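Local coordinates for protein carbon monoxide dehydrogenase (Thermococcus sp. AM4, PDB 6T7J) that probably catalyses the reversible oxidation of carbon monoxide to carbon dioxide, with electrons passed along iron-sulfur clusters, at residues 181-184 against 188-191; 566-569 against 573-576; 26-31 against 35-40. One frame throughout, in Å; residues are numbered along the deposited sequence.

Overall arrangement
Each contact joins two segments separated by three residues, but the three sit in different places. Contact 2 is fully buried and joins a helix to a strand of a parallel sheet. Contacts 1 and 3 are partly buried and lie farther from the centre of the chain. Contact 1 closes the end of a helix with one backbone bond and a little apolar packing. Contact 3 pairs two helices near the N-terminus through a polar bond. No two contacts share a helix or strand. Contacts 1 and 2 are neighbours, with centres about 17 Å apart, and W183 NE1 probably bonds A569 O at 2.9 Å. Contact 3 lies apart, its centre about 34 Å from that of contact 2.

Contact 1. Residues 181-184 against 188-191; sequences KVWE and VLPR
The indole of W183 meets L189 CD2 at its edge, near the ring plane, and V188 CG2 approaches it obliquely. W228 of helix 212-242 adds an edge-to-face ring contact. NE1 of the indole is bound elsewhere, by A569 O. The contact is the C-terminal end of helix 177-186 with the loop that leads on to helix 193-203. The chain turns back there, and the loop packs on the last turn of the helix it has just left.

The backbone bond is the polar part. V188 N donates to W183 O at 3.0 Å with an N-H...O angle of 162°. It reaches five residues back, one more than an alpha-helical bond, and so closes the helix end.

The rest is apolar. W183 CG lies beside its backbone N (chi1 -60°), which carries the ring away from the loop and leaves CB facing it. V188 CG2 comes within 3.8 Å of W183 CB, and the two side chains cross at about a right angle. V188 also rests on I220 of helix 212-242. L189 divides its methyls between two residues of the helix. CD1 sits 3.9 Å from CB of E184, whose extended chain then runs off toward solvent. L189 also touches L172 of a neighbouring loop. CD2 takes the W183 side, 3.6 Å from W183 CB and 4.0 Å from W183 CE3.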
# COMPACT_ATOMS: atom_id res chain seq x y z
N LYS A 181 -8.94 -1.10 -26.19
CA LYS A 181 -8.04 -0.35 -27.05
C LYS A 181 -7.67 0.99 -26.42
O LYS A 181 -6.52 1.44 -26.54
CB LYS A 181 -8.70 -0.15 -28.41
CG LYS A 181 -7.81 0.53 -29.44
CD LYS A 181 -6.56 -0.29 -29.70
CE LYS A 181 -5.31 0.59 -29.68
NZ LYS A 181 -5.31 1.59 -30.78
N VAL A 182 -8.63 1.63 -25.74
CA VAL A 182 -8.34 2.89 -25.05
C VAL A 182 -7.27 2.67 -23.98
O VAL A 182 -6.26 3.39 -23.94
CB VAL A 182 -9.63 3.45 -24.43
CG1 VAL A 182 -9.30 4.48 -23.36
CG2 VAL A 182 -10.52 4.06 -25.50
N TRP A 183 -7.48 1.68 -23.11
CA TRP A 183 -6.52 1.39 -22.05
C TRP A 183 -5.18 0.95 -22.61
O TRP A 183 -4.13 1.22 -22.01
CB TRP A 183 -7.08 0.32 -21.12
CG TRP A 183 -8.36 0.70 -20.45
CD1 TRP A 183 -8.75 1.95 -20.06
CD2 TRP A 183 -9.43 -0.18 -20.07
NE1 TRP A 183 -9.99 1.91 -19.47
CE2 TRP A 183 -10.43 0.61 -19.47
CE3 TRP A 183 -9.64 -1.56 -20.19
CZ2 TRP A 183 -11.62 0.06 -18.98
CZ3 TRP A 183 -10.82 -2.10 -19.70
CH2 TRP A 183 -11.79 -1.29 -19.11
N GLU A 184 -5.18 0.25 -23.75
CA GLU A 184 -3.92 -0.17 -24.37
C GLU A 184 -3.14 1.03 -24.88
O GLU A 184 -1.93 1.13 -24.67
CB GLU A 184 -4.21 -1.16 -25.49
CG GLU A 184 -2.97 -1.64 -26.24
CD GLU A 184 -3.32 -2.58 -27.37
OE1 GLU A 184 -2.44 -2.85 -28.22
OE2 GLU A 184 -4.48 -3.05 -27.43
N VAL A 188 -2.53 1.55 -19.54
CA VAL A 188 -3.01 1.40 -18.18
C VAL A 188 -3.68 0.05 -17.96
O VAL A 188 -4.41 -0.14 -16.99
CB VAL A 188 -3.96 2.55 -17.79
CG1 VAL A 188 -3.25 3.90 -17.93
CG2 VAL A 188 -5.21 2.52 -18.65
N LEU A 189 -3.45 -0.91 -18.85
CA LEU A 189 -4.04 -2.23 -18.71
C LEU A 189 -3.49 -2.91 -17.46
O LEU A 189 -2.26 -3.06 -17.34
CB LEU A 189 -3.76 -3.09 -19.94
CG LEU A 189 -4.62 -2.81 -21.18
CD1 LEU A 189 -4.11 -3.57 -22.38
CD2 LEU A 189 -6.08 -3.14 -20.90
N PRO A 190 -4.33 -3.30 -16.51
CA PRO A 190 -3.83 -3.95 -15.30
C PRO A 190 -3.40 -5.39 -15.57
O PRO A 190 -3.99 -6.10 -16.38
CB PRO A 190 -5.02 -3.90 -14.35
CG PRO A 190 -6.21 -3.88 -15.25
CD PRO A 190 -5.80 -3.14 -16.49
N ARG A 191 -2.36 -5.81 -14.85
CA ARG A 191 -1.74 -7.11 -15.05
C ARG A 191 -2.04 -8.10 -13.93
O ARG A 191 -2.50 -9.22 -14.20
CB ARG A 191 -0.22 -6.94 -15.20
CG ARG A 191 0.17 -5.94 -16.28
CD ARG A 191 1.50 -5.26 -15.96
NE ARG A 191 1.41 -4.42 -14.78
CZ ARG A 191 2.40 -3.65 -14.34
NH1 ARG A 191 2.23 -2.91 -13.25
NH2 ARG A 191 3.56 -3.62 -14.98

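Contact 2. Residues 566-569 against 573-576; sequences YFVA and FTHL
T574 lies against F567 and V568 at the end of helix 558-569. The apolar part is one close contact. V568 CG2 meets T574 CB at 3.7 Å, the two side chains crossing at a slant. V568 also touches V596.

F567 adds a van der Waals contact between carbon and hydroxyl. It offers mainly its CB, which lies 3.4 Å from T574 OG1. The phenyl ring leads away and packs on I528 and L529 of helix 525-538. The strand thus meets the helix through one small side chain, and the larger groups of the helix serve other neighbours.

The polar side is settled outside the two segments. No hydrogen bond links 566-569 to 573-576. T574 OG1 stands 3.6 Å from V568 N, too long to count as a bond. The hydroxyl is held instead by V572 O, in the turn between helix and strand. In T574, OG1 lies beside the backbone N (chi1 -61°), which places it near that turn. The hydroxyl therefore has a polar partner although it is buried among carbon atoms.

Backbone bonds fix the strand itself. Strand 574-576 is hydrogen-bonded to strand 548-552 along one edge and to the chain at strand 604-606 along the other. T574 turns to the face covered by helix 558-569. Strand 548-552, helix 558-569 and strand 574-576 form a beta-alpha-beta crossover, the unit from which Rossmann-like parallel sheets of this kind are built.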
# COMPACT_ATOMS: atom_id res chain seq x y z
N TYR A 566 -11.90 4.28 -11.24
CA TYR A 566 -12.14 3.30 -12.31
C TYR A 566 -13.43 3.59 -13.06
O TYR A 566 -13.57 3.13 -14.20
CB TYR A 566 -12.10 1.86 -11.77
CG TYR A 566 -13.27 1.30 -10.97
CD1 TYR A 566 -14.54 1.18 -11.52
CD2 TYR A 566 -13.06 0.81 -9.69
CE1 TYR A 566 -15.58 0.64 -10.79
CE2 TYR A 566 -14.10 0.26 -8.96
CZ TYR A 566 -15.36 0.18 -9.51
OH TYR A 566 -16.39 -0.36 -8.78
N PHE A 567 -14.35 4.35 -12.48
CA PHE A 567 -15.45 4.89 -13.28
C PHE A 567 -14.90 5.84 -14.34
O PHE A 567 -15.15 5.66 -15.53
CB PHE A 567 -16.47 5.58 -12.38
CG PHE A 567 -17.52 4.65 -11.84
CD1 PHE A 567 -17.77 3.43 -12.45
CD2 PHE A 567 -18.25 4.99 -10.71
CE1 PHE A 567 -18.72 2.57 -11.95
CE2 PHE A 567 -19.21 4.14 -10.21
CZ PHE A 567 -19.45 2.93 -10.83
N VAL A 568 -14.12 6.84 -13.91
CA VAL A 568 -13.48 7.75 -14.86
C VAL A 568 -12.75 6.96 -15.94
O VAL A 568 -12.97 7.16 -17.14
CB VAL A 568 -12.53 8.71 -14.13
CG1 VAL A 568 -11.68 9.47 -15.13
CG2 VAL A 568 -13.33 9.69 -13.26
N ALA A 569 -11.90 6.02 -15.52
CA ALA A 569 -11.10 5.24 -16.47
C ALA A 569 -11.97 4.39 -17.39
O ALA A 569 -11.55 4.09 -18.51
CB ALA A 569 -10.11 4.35 -15.71
N PHE A 573 -18.22 10.24 -17.10
CA PHE A 573 -18.15 11.49 -16.34
C PHE A 573 -18.60 11.24 -14.90
O PHE A 573 -19.72 10.79 -14.67
CB PHE A 573 -19.04 12.52 -17.04
CG PHE A 573 -19.10 13.85 -16.35
CD1 PHE A 573 -18.07 14.77 -16.50
CD2 PHE A 573 -20.20 14.21 -15.59
CE1 PHE A 573 -18.13 16.01 -15.89
CE2 PHE A 573 -20.27 15.44 -14.98
CZ PHE A 573 -19.24 16.34 -15.13
N THR A 574 -17.72 11.53 -13.95
CA THR A 574 -17.91 11.12 -12.56
C THR A 574 -17.87 12.34 -11.64
O THR A 574 -16.84 13.02 -11.55
CB THR A 574 -16.84 10.10 -12.15
OG1 THR A 574 -16.95 8.94 -12.97
CG2 THR A 574 -17.00 9.71 -10.68
N HIS A 575 -18.98 12.59 -10.96
CA HIS A 575 -19.11 13.72 -10.05
C HIS A 575 -18.76 13.32 -8.62
O HIS A 575 -19.08 12.21 -8.18
CB HIS A 575 -20.54 14.28 -10.08
CG HIS A 575 -20.97 14.93 -8.80
ND1 HIS A 575 -21.83 14.32 -7.91
CD2 HIS A 575 -20.65 16.13 -8.26
CE1 HIS A 575 -22.02 15.13 -6.88
NE2 HIS A 575 -21.32 16.22 -7.07
N LEU A 576 -18.10 14.23 -7.91
CA LEU A 576 -17.78 14.06 -6.50
C LEU A 576 -18.49 15.14 -5.71
O LEU A 576 -18.42 16.33 -6.06
CB LEU A 576 -16.27 14.13 -6.25
CG LEU A 576 -15.38 13.21 -7.09
CD1 LEU A 576 -13.94 13.32 -6.61
CD2 LEU A 576 -15.87 11.78 -7.02

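Contact 3. Residues 26-31 against 35-40; sequences KAEEEG and AWHRLL
A His-carboxylate hydrogen bond between E28 and H37 joins helix 20-30 to helix 35-42, two consecutive helices linked by a short loop. K26 starts the segment with its amine turned to E30, a salt bridge within the helix whose modelled length is doubtfully short. A27 points its methyl at the second helix but stays just short of contact, and I330 lies against it. E28 is the residue that crosses. Its CG lies 3.2 Å from H37 NE2, and the bend at chi2 (-148°) turns the carboxylate to the ring edge. OE2 also accepts a bond from V9 N, so two N-H groups grip this oxygen. With an alanine here, H37 NE2 and V9 N would probably lose their shared acceptor, and the imidazole would be less firmly fixed. At G31 the helix ends in a Schellman motif. G31 N bonds E28 O at 3.0 Å, and the residue has positive phi.

On the second helix, H37 is held at both nitrogens. ND1 accepts from T34 N, consistent with a neutral ring protonated on NE2. V9 and I24 pack beside the imidazole. Next to it, R38 bonds V76 O of the second subunit and E326 of its own chain, so this helix also belongs to the dimer interface.

Carboxylate and imidazole planes stand 53° apart. H37 NE2 donates to E28 OE2 at 2.9 Å, on the anti side of OE2, somewhat out of the carboxylate plane but near the ring plane, with an N-H...O angle of 146°.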
# COMPACT_ATOMS: atom_id res chain seq x y z
N LYS A 26 -30.45 11.77 21.78
CA LYS A 26 -30.39 10.76 22.82
C LYS A 26 -28.95 10.49 23.23
O LYS A 26 -28.64 10.36 24.42
CB LYS A 26 -31.06 9.47 22.35
CG LYS A 26 -31.08 8.36 23.39
CD LYS A 26 -31.93 7.19 22.92
CE LYS A 26 -32.17 6.21 24.06
NZ LYS A 26 -30.90 5.65 24.59
N ALA A 27 -28.04 10.40 22.25
CA ALA A 27 -26.62 10.23 22.56
C ALA A 27 -26.10 11.40 23.38
O ALA A 27 -25.32 11.21 24.32
CB ALA A 27 -25.82 10.09 21.26
N GLU A 28 -26.52 12.62 23.04
CA GLU A 28 -26.08 13.79 23.79
C GLU A 28 -26.56 13.73 25.23
O GLU A 28 -25.78 13.95 26.17
CB GLU A 28 -26.58 15.07 23.12
CG GLU A 28 -25.96 15.32 21.76
CD GLU A 28 -25.80 16.79 21.47
OE1 GLU A 28 -26.31 17.61 22.26
OE2 GLU A 28 -25.17 17.13 20.44
N GLU A 29 -27.85 13.43 25.44
CA GLU A 29 -28.37 13.39 26.80
C GLU A 29 -27.79 12.22 27.60
O GLU A 29 -27.72 12.28 28.83
CB GLU A 29 -29.89 13.34 26.79
CG GLU A 29 -30.55 14.72 26.81
CD GLU A 29 -30.86 15.21 28.22
OE1 GLU A 29 -31.99 14.98 28.70
OE2 GLU A 29 -29.97 15.84 28.84
N GLU A 30 -27.35 11.17 26.91
CA GLU A 30 -26.64 10.08 27.58
C GLU A 30 -25.14 10.31 27.67
O GLU A 30 -24.45 9.52 28.32
CB GLU A 30 -26.91 8.75 26.85
CG GLU A 30 -28.04 7.94 27.45
CD GLU A 30 -28.71 7.04 26.43
OE1 GLU A 30 -29.92 7.23 26.17
OE2 GLU A 30 -28.02 6.15 25.89
N GLY A 31 -24.62 11.36 27.03
CA GLY A 31 -23.20 11.62 27.06
C GLY A 31 -22.38 10.71 26.18
O GLY A 31 -21.24 10.39 26.52
N ALA A 35 -20.03 10.30 15.56
CA ALA A 35 -19.07 10.80 14.58
C ALA A 35 -19.18 12.31 14.39
O ALA A 35 -18.18 12.98 14.12
CB ALA A 35 -19.24 10.08 13.25
N TRP A 36 -20.39 12.86 14.54
CA TRP A 36 -20.57 14.30 14.37
C TRP A 36 -19.89 15.08 15.49
O TRP A 36 -19.22 16.09 15.23
CB TRP A 36 -22.07 14.63 14.32
CG TRP A 36 -22.78 14.12 13.10
CD1 TRP A 36 -22.83 14.73 11.88
CD2 TRP A 36 -23.55 12.92 12.98
NE1 TRP A 36 -23.58 13.98 11.00
CE2 TRP A 36 -24.03 12.86 11.65
CE3 TRP A 36 -23.87 11.88 13.86
CZ2 TRP A 36 -24.82 11.81 11.19
CZ3 TRP A 36 -24.65 10.84 13.40
CH2 TRP A 36 -25.12 10.81 12.08
N HIS A 37 -20.03 14.63 16.74
CA HIS A 37 -19.38 15.31 17.86
C HIS A 37 -17.87 15.30 17.70
O HIS A 37 -17.20 16.32 17.95
CB HIS A 37 -19.79 14.66 19.18
CG HIS A 37 -21.27 14.61 19.40
ND1 HIS A 37 -22.03 13.50 19.09
CD2 HIS A 37 -22.12 15.52 19.91
CE1 HIS A 37 -23.29 13.74 19.39
NE2 HIS A 37 -23.38 14.96 19.89
N ARG A 38 -17.30 14.17 17.28
CA ARG A 38 -15.86 14.09 17.14
C ARG A 38 -15.37 14.89 15.93
O ARG A 38 -14.28 15.47 15.97
CB ARG A 38 -15.42 12.63 17.05
CG ARG A 38 -15.73 11.85 18.33
CD ARG A 38 -15.15 10.44 18.30
NE ARG A 38 -15.76 9.63 17.25
CZ ARG A 38 -16.84 8.87 17.42
NH1 ARG A 38 -17.43 8.81 18.61
NH2 ARG A 38 -17.32 8.17 16.41
N LEU A 39 -16.17 14.94 14.86
CA LEU A 39 -15.87 15.85 13.76
C LEU A 39 -15.80 17.29 14.26
O LEU A 39 -14.88 18.04 13.89
CB LEU A 39 -16.91 15.73 12.66
CG LEU A 39 -16.83 16.82 11.59
CD1 LEU A 39 -15.55 16.68 10.78
CD2 LEU A 39 -18.06 16.79 10.68
N LEU A 40 -16.76 17.70 15.09
CA LEU A 40 -16.72 19.03 15.68
C LEU A 40 -15.47 19.22 16.53
O LEU A 40 -14.87 20.30 16.54
CB LEU A 40 -17.98 19.29 16.51
CG LEU A 40 -19.29 19.47 15.74
CD1 LEU A 40 -20.44 19.74 16.69
CD2 LEU A 40 -19.16 20.58 14.71